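Local structure of flagellar basal body protein (Helicobacter pylori, 5NPY) at residues T191-S196 with T359-Y364; L373-Y378 with Y446-S451; E399-I404 with P416-V421. The protein probably serves as a structural subunit of the flagellar hook, the curved segment that joins the rotary motor of the cell to the filament. One frame throughout, in Å; residues are numbered along the deposited sequence.

How the interactions relate
The three contacts are parts of one beta sandwich-like domain. Interaction 1 closes before interaction 2 opens, and interaction 3 is nested inside the loop that interaction 2 closes. Strands 346-364, 370-381, 396-406 and 411-423 are successive neighbours in one antiparallel sheet, and strands 192-198 and 442-447 lie side by side in a second. Interactions 1 and 2, with centres about 8 Å apart, pack these two sheets together, whereas interaction 3, its centre about 8 Å from that of interaction 2 and about 13 Å from that of interaction 1, is a strand pairing within the first. Interactions 1 and 2 thus bring distant parts of the chain into one core.

Interaction 1: T191-S196 with T359-Y364; sequences TKVGIS and TEVDIY
Aliphatic side chains of Val193, Ile195, Val361 and Ile363 meet in a face-to-face packing of two beta sheets, in the buried core near the centre of the chain. Residues 192-196 belong to one sheet and 359-364 to the other; the two strand segments approach to 9.5 Å between axes and run roughly antiparallel, at 146°. That separation leaves room for one layer of side chains from each strand, and branched residues, whose bulk begins at the beta carbon, fill it well. Val361 lies in the middle. Its CG1 meets Val193 CG1 at 4.1 Å, the two valines reaching toward each other tip to tip, while its other methyl, CG2, lies 3.5 Å from Ile195 CG2, a tighter fit than usual for two carbons. Val361 places CG1 opposite its backbone nitrogen (chi1 177°), a rotation that directs CG1 to Val193 and CG2 to Ile195. Such facing of two sheets through alternate residues is the pattern of a beta sandwich: Val193 and Ile195 point toward the opposing strand. Val193 uses its second methyl as well, CG2 lying 4.0 Å from CG2 of Ile363, whose side chain crosses that of the valine at about a right angle. At the other end of the contact, Ile195 CD1 comes within 3.8 Å of Thr359 OG1. A threonine can stand in this apolar layer because its hydroxyl is hydrogen-bonded to Tyr377 OH. From strand 442-447, Tyr446 borders Val193 and Ile195, and Leu444 borders Val193 and Ile363.

Interaction 2: L373-Y378 with Y446-S451; sequences LQSEYY and YSLDKS
Tyr446 gives up the most surface here, and Leu373 the next most: the leucine covers one face of the tyrosine ring. Leu373 CD2 stands 3.8 Å from the ring centroid and only 8° off the ring normal, a CH-pi contact almost over the centre, and CD1 lies 3.9 Å from Tyr446 CE1. With CG opposite the backbone nitrogen (chi1 176°), the leucine turns its forked end onto the ring; such a branched, wholly apolar end suits a flat aromatic surface. The phenol is the polar tip of the same side chain, and it is gripped at the ring's edge. Ser375 OG lies in the plane of the ring and forms a hydrogen bond of 2.8 Å with Tyr446 OH, in which either hydroxyl could donate. A water adds a second hold, 3.0 Å from Tyr446 OH, and donates to Leu373 O at 2.8 Å, linking the phenol to the backbone of strand 370-381. Small and polar, serine lets the tyrosine come close while answering a buried hydroxyl; Ser375 OG also bonds to Ser402 OG. Leu448 completes the layer by setting CD2 4.1 Å from both Ser375 OG and Tyr377 OH, and the hydroxyl of Tyr377 is itself bonded to Thr359 OG1. The contact thus lies between two sheets: strand 370-381, flanked by 346-364 and 396-406, faces the end of strand 442-447 and the turn after it, with Val193 and Ile195 of strand 192-198 packed against Tyr446.

Interaction 3: E399-I404 with P416-V421; sequences EVKSYI and PTWEIV. With 144 (tris-hydroxymethyl-methyl-ammonium), chain B.
Lys401 lies across Trp418, its CB 3.4 Å from the centroid of the six-membered ring and 9° off the ring normal, a CH-pi contact over one face. The extended chain of the lysine carries on past the ring, and its CG lies 3.8 Å from Pro416 CB, so the long aliphatic stem is bordered by the ring and, alongside, by the proline. On the opposite face of the sheet, Val400 CG2 packs on Val421 CG2 at 3.8 Å, beside Tyr377. Beyond Lys401 and Trp418, Glu399 and Ile420 lie side by side, pointing the same way, toward the bound tris-hydroxymethyl-methyl-ammonium. Its O3 donates a hydrogen bond of 2.7 Å to Glu399 OE2, Ile420 CD1 touches its C3, and Thr380 supplies a further hydrogen bond.

The backbone register puts Lys401 opposite Trp418 and Glu399 opposite Ile420, both non-hydrogen-bonded pairs, while Val400-Val421 and Lys401-Pro416 meet diagonally. Val400 and Glu419 form a hydrogen-bonded pair, Val400 N to Glu419 O at 2.8 Å and 172°, and Ser402 and Thr417 form a second, Thr417 N to Ser402 O at 2.7 Å. One water joins Ser402 OG, which also bonds to Ser375 OG, to Thr417 O. Farther out, Arg223 makes a cation-pi contact with Trp418. This is the regular ladder of an antiparallel beta hairpin, strands 396-406 and 411-423, with a ligand pocket at one end.

Interaction 1: T191-S196 with T359-Y364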
# COMPACT_ATOMS: atom_id res chain seq x y z
N THR A 191 10.52 4.97 3.33
CA THR A 191 10.16 6.36 3.54
C THR A 191 8.81 6.73 2.95
O THR A 191 8.43 7.90 3.02
CB THR A 191 11.22 7.28 2.95
OG1 THR A 191 11.25 7.13 1.52
CG2 THR A 191 12.60 6.95 3.54
N LYS A 192 8.07 5.77 2.40
CA LYS A 192 6.87 6.10 1.64
C LYS A 192 5.97 4.88 1.61
O LYS A 192 6.35 3.86 1.04
CB LYS A 192 7.25 6.55 0.21
CG LYS A 192 6.11 7.10 -0.62
CD LYS A 192 6.58 7.52 -2.02
CE LYS A 192 6.63 6.36 -3.00
NZ LYS A 192 7.23 6.78 -4.30
N VAL A 193 4.79 4.98 2.21
CA VAL A 193 3.85 3.85 2.25
C VAL A 193 2.47 4.33 1.81
O VAL A 193 1.94 5.30 2.37
CB VAL A 193 3.79 3.24 3.66
CG1 VAL A 193 2.76 2.10 3.72
CG2 VAL A 193 5.19 2.77 4.09
N GLY A 194 1.91 3.67 0.80
CA GLY A 194 0.55 3.91 0.34
C GLY A 194 -0.27 2.63 0.33
O GLY A 194 0.07 1.66 -0.35
N ILE A 195 -1.35 2.59 1.10
CA ILE A 195 -2.16 1.37 1.18
C ILE A 195 -3.51 1.61 0.51
O ILE A 195 -4.06 2.72 0.51
CB ILE A 195 -2.38 0.85 2.62
CG1 ILE A 195 -3.14 1.88 3.46
CG2 ILE A 195 -1.05 0.43 3.24
CD1 ILE A 195 -3.59 1.37 4.82
N SER A 196 -4.02 0.56 -0.11
CA SER A 196 -5.40 0.51 -0.56
C SER A 196 -6.11 -0.45 0.38
O SER A 196 -5.69 -1.61 0.53
CB SER A 196 -5.51 0.07 -2.02
OG SER A 196 -4.57 -0.94 -2.39
N THR A 359 -5.22 -2.55 10.00
CA THR A 359 -4.34 -2.98 8.92
C THR A 359 -2.92 -2.95 9.44
O THR A 359 -2.65 -2.39 10.51
CB THR A 359 -4.48 -2.10 7.67
OG1 THR A 359 -3.96 -0.79 7.96
CG2 THR A 359 -5.96 -2.03 7.23
N GLU A 360 -2.01 -3.54 8.68
CA GLU A 360 -0.62 -3.68 9.12
C GLU A 360 0.24 -3.94 7.90
O GLU A 360 -0.11 -4.78 7.06
CB GLU A 360 -0.52 -4.82 10.15
CG GLU A 360 0.86 -5.05 10.75
CD GLU A 360 0.92 -6.33 11.61
OE1 GLU A 360 0.53 -6.27 12.80
OE2 GLU A 360 1.34 -7.39 11.08
N VAL A 361 1.33 -3.19 7.78
CA VAL A 361 2.25 -3.24 6.65
C VAL A 361 3.66 -3.51 7.18
O VAL A 361 4.07 -2.94 8.20
CB VAL A 361 2.22 -1.90 5.87
CG1 VAL A 361 3.23 -1.88 4.74
CG2 VAL A 361 0.80 -1.61 5.34
N ASP A 362 4.40 -4.38 6.50
CA ASP A 362 5.79 -4.61 6.83
C ASP A 362 6.63 -3.44 6.34
O ASP A 362 6.59 -3.10 5.15
CB ASP A 362 6.31 -5.91 6.22
CG ASP A 362 5.60 -7.15 6.75
OD1 ASP A 362 5.53 -8.16 6.01
OD2 ASP A 362 5.13 -7.13 7.90
N ILE A 363 7.40 -2.83 7.23
CA ILE A 363 8.32 -1.78 6.83
C ILE A 363 9.69 -2.09 7.40
O ILE A 363 9.84 -2.93 8.30
CB ILE A 363 7.85 -0.37 7.25
CG1 ILE A 363 7.86 -0.24 8.78
CG2 ILE A 363 6.45 -0.09 6.66
CD1 ILE A 363 7.67 1.20 9.28
N TYR A 364 10.71 -1.41 6.85
CA TYR A 364 12.10 -1.77 7.07
C TYR A 364 12.93 -0.54 7.34
O TYR A 364 12.77 0.48 6.66
CB TYR A 364 12.65 -2.53 5.85
CG TYR A 364 11.76 -3.67 5.46
CD1 TYR A 364 10.83 -3.54 4.44
CD2 TYR A 364 11.83 -4.89 6.13
CE1 TYR A 364 9.99 -4.60 4.10
CE2 TYR A 364 11.00 -5.95 5.80
CZ TYR A 364 10.07 -5.79 4.78
OH TYR A 364 9.24 -6.85 4.45

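Interaction 2: L373-Y378 with Y446-S451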
# COMPACT_ATOMS: atom_id res chain seq x y z
N LEU A 373 3.86 -1.25 10.50
CA LEU A 373 3.09 -0.00 10.41
C LEU A 373 1.62 -0.36 10.61
O LEU A 373 0.96 -0.93 9.72
CB LEU A 373 3.37 0.70 9.08
CG LEU A 373 2.58 1.99 8.74
CD1 LEU A 373 2.38 2.82 9.96
CD2 LEU A 373 3.24 2.85 7.70
N GLN A 374 1.08 -0.05 11.79
CA GLN A 374 -0.26 -0.47 12.15
C GLN A 374 -1.23 0.71 12.09
O GLN A 374 -0.85 1.87 12.30
CB GLN A 374 -0.30 -1.12 13.52
CG GLN A 374 0.49 -2.44 13.54
CD GLN A 374 0.30 -3.27 14.78
OE1 GLN A 374 -0.43 -2.89 15.70
NE2 GLN A 374 0.96 -4.42 14.82
N SER A 375 -2.47 0.39 11.75
CA SER A 375 -3.56 1.36 11.68
C SER A 375 -4.79 0.71 12.26
O SER A 375 -5.12 -0.42 11.90
CB SER A 375 -3.88 1.79 10.25
OG SER A 375 -2.92 2.69 9.77
N GLU A 376 -5.48 1.44 13.13
CA GLU A 376 -6.78 1.06 13.63
C GLU A 376 -7.81 2.12 13.25
O GLU A 376 -7.54 3.32 13.34
CB GLU A 376 -6.73 0.90 15.13
CG GLU A 376 -5.55 0.10 15.64
CD GLU A 376 -5.69 -0.14 17.12
OE1 GLU A 376 -4.92 0.45 17.91
OE2 GLU A 376 -6.64 -0.85 17.51
N TYR A 377 -8.99 1.67 12.83
CA TYR A 377 -10.02 2.50 12.21
C TYR A 377 -11.29 2.45 13.05
O TYR A 377 -11.76 1.36 13.42
CB TYR A 377 -10.32 2.02 10.77
CG TYR A 377 -9.10 1.84 9.86
CD1 TYR A 377 -8.88 2.69 8.76
CD2 TYR A 377 -8.16 0.81 10.08
CE1 TYR A 377 -7.76 2.53 7.92
CE2 TYR A 377 -7.07 0.64 9.24
CZ TYR A 377 -6.86 1.52 8.16
OH TYR A 377 -5.76 1.37 7.33
N TYR A 378 -11.86 3.62 13.33
CA TYR A 378 -13.09 3.74 14.08
C TYR A 378 -14.05 4.59 13.26
O TYR A 378 -13.69 5.70 12.88
CB TYR A 378 -12.86 4.37 15.45
CG TYR A 378 -11.73 3.74 16.26
CD1 TYR A 378 -10.44 4.26 16.23
CD2 TYR A 378 -11.96 2.63 17.04
CE1 TYR A 378 -9.40 3.68 16.97
CE2 TYR A 378 -10.94 2.04 17.77
CZ TYR A 378 -9.67 2.57 17.72
OH TYR A 378 -8.67 1.98 18.45
N TYR A 446 2.96 8.57 4.95
CA TYR A 446 1.98 7.48 4.96
C TYR A 446 0.67 7.98 4.36
O TYR A 446 0.11 8.98 4.81
CB TYR A 446 1.75 6.99 6.39
CG TYR A 446 0.85 5.77 6.58
CD1 TYR A 446 0.20 5.58 7.78
CD2 TYR A 446 0.72 4.78 5.62
CE1 TYR A 446 -0.60 4.49 8.00
CE2 TYR A 446 -0.07 3.68 5.84
CZ TYR A 446 -0.73 3.54 7.04
OH TYR A 446 -1.53 2.45 7.30
N SER A 447 0.18 7.28 3.32
CA SER A 447 -1.07 7.63 2.63
C SER A 447 -2.06 6.48 2.73
O SER A 447 -1.75 5.34 2.35
CB SER A 447 -0.84 7.98 1.15
OG SER A 447 0.02 9.10 0.98
N LEU A 448 -3.24 6.78 3.24
CA LEU A 448 -4.27 5.77 3.49
C LEU A 448 -5.17 5.52 2.28
O LEU A 448 -6.07 4.68 2.38
CB LEU A 448 -5.13 6.20 4.67
CG LEU A 448 -4.34 6.26 5.98
CD1 LEU A 448 -5.18 6.90 7.05
CD2 LEU A 448 -3.85 4.85 6.44
N ASP A 449 -4.97 6.20 1.15
CA ASP A 449 -6.08 6.36 0.23
C ASP A 449 -5.91 5.63 -1.09
O ASP A 449 -6.88 5.54 -1.84
CB ASP A 449 -6.36 7.85 -0.05
CG ASP A 449 -5.20 8.54 -0.76
OD1 ASP A 449 -5.48 9.41 -1.61
OD2 ASP A 449 -4.03 8.21 -0.46
N LYS A 450 -4.71 5.15 -1.39
CA LYS A 450 -4.45 4.33 -2.57
C LYS A 450 -3.02 3.82 -2.48
O LYS A 450 -2.18 4.38 -1.78
CB LYS A 450 -4.64 5.10 -3.87
CG LYS A 450 -3.52 6.14 -4.14
CD LYS A 450 -3.82 6.94 -5.43
CE LYS A 450 -2.73 7.96 -5.73
NZ LYS A 450 -2.74 9.10 -4.76
N SER A 451 -2.77 2.75 -3.24
CA SER A 451 -1.46 2.16 -3.50
C SER A 451 -1.20 2.28 -5.00
O SER A 451 -1.92 2.97 -5.72
CB SER A 451 -1.44 0.69 -3.05
OG SER A 451 -2.40 -0.06 -3.79
O HOH W 1 -1.40 -0.37 8.24

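Interaction 3: E399-I404 with P416-V421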
# COMPACT_ATOMS: atom_id res chain seq x y z
N GLU A 399 -12.11 7.71 11.75
CA GLU A 399 -10.90 8.27 12.34
C GLU A 399 -9.86 7.17 12.53
O GLU A 399 -10.15 6.15 13.18
CB GLU A 399 -11.16 8.96 13.68
CG GLU A 399 -12.14 10.09 13.57
CD GLU A 399 -12.05 11.07 14.70
OE1 GLU A 399 -10.97 11.19 15.31
OE2 GLU A 399 -13.07 11.74 14.97
N VAL A 400 -8.66 7.41 12.00
CA VAL A 400 -7.60 6.40 11.91
C VAL A 400 -6.43 6.76 12.85
O VAL A 400 -5.87 7.86 12.77
CB VAL A 400 -7.11 6.26 10.46
CG1 VAL A 400 -6.06 5.16 10.37
CG2 VAL A 400 -8.32 6.09 9.44
N LYS A 401 -6.03 5.80 13.67
CA LYS A 401 -4.94 5.93 14.64
C LYS A 401 -3.78 5.07 14.14
O LYS A 401 -3.89 3.85 14.11
CB LYS A 401 -5.45 5.45 16.00
CG LYS A 401 -4.42 5.02 17.04
CD LYS A 401 -5.12 4.33 18.23
CE LYS A 401 -4.34 4.55 19.52
NZ LYS A 401 -5.16 4.25 20.72
N SER A 402 -2.67 5.71 13.72
CA SER A 402 -1.56 4.99 13.11
C SER A 402 -0.26 5.15 13.91
O SER A 402 0.04 6.23 14.44
CB SER A 402 -1.32 5.45 11.67
OG SER A 402 -2.49 5.37 10.87
N TYR A 403 0.54 4.08 13.95
CA TYR A 403 1.78 4.02 14.71
C TYR A 403 2.59 2.83 14.20
O TYR A 403 2.11 2.02 13.41
CB TYR A 403 1.52 3.90 16.22
CG TYR A 403 0.52 2.80 16.53
CD1 TYR A 403 0.94 1.50 16.79
CD2 TYR A 403 -0.86 3.06 16.53
CE1 TYR A 403 0.03 0.48 17.06
CE2 TYR A 403 -1.78 2.03 16.79
CZ TYR A 403 -1.31 0.74 17.05
OH TYR A 403 -2.18 -0.28 17.31
N ILE A 404 3.84 2.75 14.68
CA ILE A 404 4.80 1.73 14.26
C ILE A 404 5.20 0.89 15.47
O ILE A 404 5.62 1.44 16.50
CB ILE A 404 6.05 2.37 13.63
CG1 ILE A 404 5.67 3.14 12.37
CG2 ILE A 404 7.09 1.30 13.32
CD1 ILE A 404 6.83 3.87 11.75
N PRO A 416 0.91 7.47 18.70
CA PRO A 416 -0.04 7.38 17.58
C PRO A 416 -0.27 8.73 16.90
O PRO A 416 -0.29 9.78 17.55
CB PRO A 416 -1.32 6.84 18.23
CG PRO A 416 -1.13 7.05 19.73
CD PRO A 416 0.35 6.95 19.96
N THR A 417 -0.45 8.68 15.58
CA THR A 417 -0.82 9.82 14.75
C THR A 417 -2.26 9.62 14.24
O THR A 417 -2.55 8.63 13.55
CB THR A 417 0.13 9.98 13.57
OG1 THR A 417 1.49 10.01 14.02
CG2 THR A 417 -0.19 11.29 12.82
N TRP A 418 -3.12 10.59 14.53
CA TRP A 418 -4.54 10.51 14.18
C TRP A 418 -4.80 11.27 12.89
O TRP A 418 -4.27 12.36 12.66
CB TRP A 418 -5.43 11.06 15.30
CG TRP A 418 -5.50 10.14 16.48
CD1 TRP A 418 -4.64 10.10 17.51
CD2 TRP A 418 -6.47 9.10 16.73
NE1 TRP A 418 -4.99 9.13 18.40
CE2 TRP A 418 -6.11 8.49 17.95
CE3 TRP A 418 -7.61 8.64 16.06
CZ2 TRP A 418 -6.84 7.45 18.52
CZ3 TRP A 418 -8.34 7.59 16.63
CH2 TRP A 418 -7.95 7.01 17.84
N GLU A 419 -5.64 10.68 12.04
CA GLU A 419 -6.00 11.25 10.76
C GLU A 419 -7.47 10.94 10.52
O GLU A 419 -7.95 9.86 10.89
CB GLU A 419 -5.09 10.68 9.67
CG GLU A 419 -5.19 11.35 8.33
CD GLU A 419 -4.78 12.81 8.42
OE1 GLU A 419 -3.71 13.10 9.02
OE2 GLU A 419 -5.56 13.66 7.93
N ILE A 420 -8.20 11.89 9.95
CA ILE A 420 -9.62 11.69 9.67
C ILE A 420 -9.79 11.41 8.18
O ILE A 420 -9.22 12.12 7.34
CB ILE A 420 -10.49 12.88 10.11
CG1 ILE A 420 -10.34 13.12 11.62
CG2 ILE A 420 -11.95 12.63 9.77
CD1 ILE A 420 -11.06 14.35 12.11
N VAL A 421 -10.55 10.37 7.87
CA VAL A 421 -10.68 9.82 6.53
C VAL A 421 -12.14 9.87 6.10
O VAL A 421 -13.02 9.60 6.92
CB VAL A 421 -10.14 8.37 6.54
CG1 VAL A 421 -10.77 7.55 5.52
CG2 VAL A 421 -8.65 8.36 6.45
C1 144 B . -16.11 15.28 12.13
N 144 B . -16.08 13.89 12.58
C2 144 B . -16.82 13.77 13.84
O2 144 B . -16.08 14.17 14.97
C3 144 B . -14.71 13.45 12.78
O3 144 B . -14.64 12.04 12.78
C4 144 B . -16.71 12.95 11.63
O4 144 B . -17.31 13.47 10.46
O HOH W 2 -3.56 7.80 10.98
O HOH W 3 2.74 7.80 14.70